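Local coordinates for protein probable nitrite reductase [nad(p)h] small subunit NIRD (Mycobacterium tuberculosis, PDB 4AIV) that forms the small, Rieske-like subunit of the NADH-dependent nitrite reductase NirBD and is probably required for the enzyme's reduction of nitrite to ammonium, at residues V35-L40 with V45-N50; V74-P77 with A82-L85. One frame throughout, in Å; residues are numbered along the deposited sequence.

Contact 1 (V35-L40 with V45-N50); sequences VALFRL and VHAVGN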
# COMPACT_ATOMS: atom_id res chain seq x y z
N VAL A 35 -1.15 0.13 7.37
CA VAL A 35 -0.85 0.34 5.97
C VAL A 35 -0.20 -0.91 5.35
O VAL A 35 0.61 -1.57 6.00
CB VAL A 35 0.10 1.55 5.85
CG1 VAL A 35 0.99 1.43 4.64
CG2 VAL A 35 -0.71 2.84 5.85
N ALA A 36 -0.60 -1.26 4.13
CA ALA A 36 0.10 -2.30 3.37
C ALA A 36 1.08 -1.61 2.41
O ALA A 36 0.66 -0.86 1.52
CB ALA A 36 -0.89 -3.16 2.60
N LEU A 37 2.37 -1.86 2.61
CA LEU A 37 3.42 -1.23 1.82
C LEU A 37 4.06 -2.22 0.85
O LEU A 37 4.45 -3.32 1.25
CB LEU A 37 4.50 -0.65 2.74
CG LEU A 37 5.75 -0.03 2.07
CD1 LEU A 37 5.41 1.27 1.31
CD2 LEU A 37 6.86 0.21 3.10
N PHE A 38 4.18 -1.83 -0.42
CA PHE A 38 4.76 -2.68 -1.45
C PHE A 38 5.82 -1.90 -2.26
O PHE A 38 5.61 -0.75 -2.62
CB PHE A 38 3.68 -3.12 -2.45
CG PHE A 38 2.51 -3.84 -1.82
CD1 PHE A 38 1.42 -3.13 -1.33
CD2 PHE A 38 2.49 -5.23 -1.76
CE1 PHE A 38 0.33 -3.80 -0.78
CE2 PHE A 38 1.40 -5.91 -1.20
CZ PHE A 38 0.33 -5.19 -0.71
N ARG A 39 6.94 -2.56 -2.56
CA ARG A 39 7.86 -2.07 -3.59
C ARG A 39 7.64 -2.87 -4.88
O ARG A 39 7.48 -4.09 -4.85
CB ARG A 39 9.31 -2.21 -3.10
CG ARG A 39 10.38 -2.20 -4.18
CD ARG A 39 11.77 -2.30 -3.55
NE ARG A 39 12.83 -2.47 -4.55
CZ ARG A 39 14.12 -2.60 -4.27
NH1 ARG A 39 14.54 -2.59 -3.01
NH2 ARG A 39 14.99 -2.75 -5.25
N LEU A 40 7.60 -2.18 -6.02
CA LEU A 40 7.40 -2.85 -7.31
C LEU A 40 8.70 -2.98 -8.09
O LEU A 40 9.71 -2.35 -7.74
CB LEU A 40 6.37 -2.10 -8.15
CG LEU A 40 5.02 -1.77 -7.48
CD1 LEU A 40 4.07 -1.13 -8.48
CD2 LEU A 40 4.39 -3.03 -6.87
N VAL A 45 7.45 2.60 -4.57
CA VAL A 45 6.80 2.08 -3.36
C VAL A 45 5.39 2.63 -3.31
O VAL A 45 5.13 3.76 -3.72
CB VAL A 45 7.58 2.43 -2.06
CG1 VAL A 45 8.94 1.74 -2.05
CG2 VAL A 45 7.74 3.95 -1.89
N HIS A 46 4.46 1.80 -2.83
CA HIS A 46 3.06 2.19 -2.75
C HIS A 46 2.48 1.75 -1.41
O HIS A 46 2.75 0.63 -0.95
CB HIS A 46 2.26 1.59 -3.91
CG HIS A 46 2.71 2.06 -5.25
ND1 HIS A 46 2.22 3.20 -5.85
CD2 HIS A 46 3.67 1.58 -6.09
CE1 HIS A 46 2.82 3.39 -7.00
NE2 HIS A 46 3.71 2.41 -7.18
N ALA A 47 1.69 2.62 -0.79
CA ALA A 47 1.08 2.30 0.50
C ALA A 47 -0.43 2.44 0.43
O ALA A 47 -0.95 3.52 0.07
CB ALA A 47 1.65 3.21 1.59
N VAL A 48 -1.13 1.36 0.74
CA VAL A 48 -2.59 1.37 0.77
C VAL A 48 -3.09 0.83 2.12
O VAL A 48 -2.31 0.27 2.90
CB VAL A 48 -3.22 0.56 -0.40
CG1 VAL A 48 -2.84 1.17 -1.75
CG2 VAL A 48 -2.81 -0.91 -0.34
N GLY A 49 -4.37 1.03 2.40
CA GLY A 49 -4.96 0.49 3.62
C GLY A 49 -4.67 -1.00 3.79
O GLY A 49 -4.75 -1.77 2.84
N ASN A 50 -4.31 -1.40 5.00
CA ASN A 50 -4.00 -2.81 5.27
C ASN A 50 -5.25 -3.66 5.52
O ASN A 50 -5.19 -4.90 5.53
CB ASN A 50 -3.05 -2.92 6.47
CG ASN A 50 -2.33 -4.26 6.51
OD1 ASN A 50 -1.95 -4.82 5.48
ND2 ASN A 50 -2.15 -4.78 7.72

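Contact 2 (V74-P77 with A82-L85); sequences VQSP and AFAL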
# COMPACT_ATOMS: atom_id res chain seq x y z
N VAL A 74 -2.94 -4.98 -6.15
CA VAL A 74 -2.78 -6.08 -5.21
C VAL A 74 -4.11 -6.82 -5.09
O VAL A 74 -5.18 -6.20 -5.03
CB VAL A 74 -2.29 -5.57 -3.82
CG1 VAL A 74 -3.27 -4.55 -3.24
CG2 VAL A 74 -2.09 -6.74 -2.86
N GLN A 75 -4.06 -8.15 -5.09
CA GLN A 75 -5.26 -8.94 -4.86
C GLN A 75 -5.35 -9.34 -3.40
O GLN A 75 -4.38 -9.84 -2.84
CB GLN A 75 -5.29 -10.17 -5.76
CG GLN A 75 -5.67 -9.82 -7.18
CD GLN A 75 -5.71 -11.03 -8.07
OE1 GLN A 75 -4.75 -11.81 -8.12
NE2 GLN A 75 -6.82 -11.20 -8.79
N SER A 76 -6.50 -9.10 -2.79
CA SER A 76 -6.71 -9.48 -1.40
C SER A 76 -6.57 -11.01 -1.27
O SER A 76 -7.01 -11.76 -2.15
CB SER A 76 -8.09 -9.02 -0.94
OG SER A 76 -9.10 -9.54 -1.79
N PRO A 77 -5.95 -11.47 -0.17
CA PRO A 77 -5.56 -12.87 0.06
C PRO A 77 -6.65 -13.95 -0.09
O PRO A 77 -6.39 -14.97 -0.72
CB PRO A 77 -5.04 -12.84 1.50
CG PRO A 77 -4.48 -11.49 1.64
CD PRO A 77 -5.41 -10.58 0.87
N ALA A 82 -9.11 -7.28 -6.77
CA ALA A 82 -7.99 -6.42 -7.15
C ALA A 82 -8.18 -4.96 -6.73
O ALA A 82 -9.25 -4.37 -6.96
CB ALA A 82 -7.75 -6.49 -8.67
N PHE A 83 -7.15 -4.40 -6.10
CA PHE A 83 -7.12 -2.99 -5.72
C PHE A 83 -5.94 -2.29 -6.39
O PHE A 83 -4.80 -2.72 -6.25
CB PHE A 83 -7.03 -2.84 -4.19
CG PHE A 83 -8.24 -3.36 -3.45
CD1 PHE A 83 -8.34 -4.71 -3.14
CD2 PHE A 83 -9.28 -2.51 -3.08
CE1 PHE A 83 -9.45 -5.21 -2.46
CE2 PHE A 83 -10.39 -3.00 -2.40
CZ PHE A 83 -10.47 -4.36 -2.09
N ALA A 84 -6.23 -1.21 -7.11
CA ALA A 84 -5.19 -0.41 -7.77
C ALA A 84 -4.26 0.23 -6.73
O ALA A 84 -4.72 0.83 -5.76
CB ALA A 84 -5.83 0.67 -8.63
N LEU A 85 -2.94 0.09 -6.93
CA LEU A 85 -1.99 0.62 -5.94
C LEU A 85 -1.87 2.14 -6.02
O LEU A 85 -1.46 2.79 -5.04
CB LEU A 85 -0.63 -0.08 -6.06
CG LEU A 85 -0.59 -1.56 -5.62
CD1 LEU A 85 0.75 -2.23 -5.97
CD2 LEU A 85 -0.87 -1.68 -4.13

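Contact 1 (V35-L40 with V45-N50)
The L40 side chain lies across the imidazole of H46 at about a right angle, with L40 CD1 3.6 Å from H46 CD2. L40 has CG turned away from its carbonyl carbon (chi1 -52°), which sends the branch across to H46 of the partner strand. The methyl comes obliquely to the imidazole, nearest its carbon CD2, while the polar end of the ring is served by S44, whose OG is hydrogen-bonded to H46 NE2. Further along the same face, F38 turns the edge of its ring to V48, whose CG2 stands 4.3 Å from F38 CE1. A36 is small enough to let N50 come close, and A36 CB rests 3.5 Å from N50 OD1, an oxygen that accepts a hydrogen bond from the backbone N of S61.

The two segments form a beta hairpin within the larger antiparallel sheet of the Rieske-like fold, 45-49 beside strand 100-105 and 34-39 beside strand 25-28. A36 and V48 are a hydrogen-bonded pair, with A36 N only 2.6 Å from V48 O and a nearly straight N-H (163°); F38 and H46 form the next such pair, where F38 N lies 2.9 Å from H46 O.

L37, A47, R39 and V45 populate the other face in two non-hydrogen-bonded pairs. V35 CG1, swung opposite its own backbone N, meets A47 CB at 3.6 Å, a gap that a compact alanine suits. L37 CD1 bends in over the partner strand, 3.5 Å from H46 O, while I111 and V113 of strand 110-117 pack on L37 and keep its branched end buried.

Contact 2 (V74-P77 with A82-L85)
Two backbone hydrogen bonds join V74 and F83, an antiparallel hydrogen-bonded pair: V74 N lies 2.9 Å from F83 O, and F83 N lies 2.9 Å from V74 O. A CA-H...O contact accompanies them, A82 CA being 3.5 Å from V74 O, which thus receives two neighbouring residues of the opposite strand.

Apolar packing centres on V74. Its chi1 of 58° sets CG1 between the backbone N and the carbonyl carbon, and from there V74 CG1 reaches L85 CD2 at 3.8 Å, the two side chains crossing roughly at right angles. The same methyl lies 4.2 Å from F83 CB. A beta-branched valine suits this place, since one branch can serve the hairpin while the other serves the neighbouring sheet. On the opposite face Q75 and A82 are a non-hydrogen-bonded pair: the aliphatic Q75 CG runs over A82, 4.1 Å from A82 CA, and the alanine leaves room for it.

The F83 ring takes part through its edge. V74 O lies in the ring plane, 4.0 Å from F83 CD1, and S76 CB makes a looser approach near the same plane, 4.3 Å from F83 CE1. The S76 hydroxyl has its polar partner just before A82, where S76 OG is hydrogen-bonded to Q81 N; A82 N in turn is held by D92 OD2.

The hairpin makes up two of the three strands of the smaller antiparallel sheet. Strand 71-75 is its middle member, bonded also to strand 64-68 through Q75 and I64, and strand 82-84 is the edge; V74 and L85 face strand 34-39 of the larger sheet.

Contact 1 closes before contact 2 opens along the chain, and the two hairpins, one from each sheet of the Rieske-like domain, have centres about 10 Å apart. Their meeting is mainly apolar: F38 points out of contact 1 so that F38 CZ stands 3.6 Å from V74 CG2, and its F38 CD1 lies 3.9 Å from L85 CD2. L85 also touches L40, with L40 CD2 3.8 Å from L85 CD1. The aromatic ring therefore ties the larger sheet to the smaller one. A bound glycerol, probably from the crystallisation liquor, lies near this seam, about 4 Å from the L40 side chain and about 6 Å from that of L85.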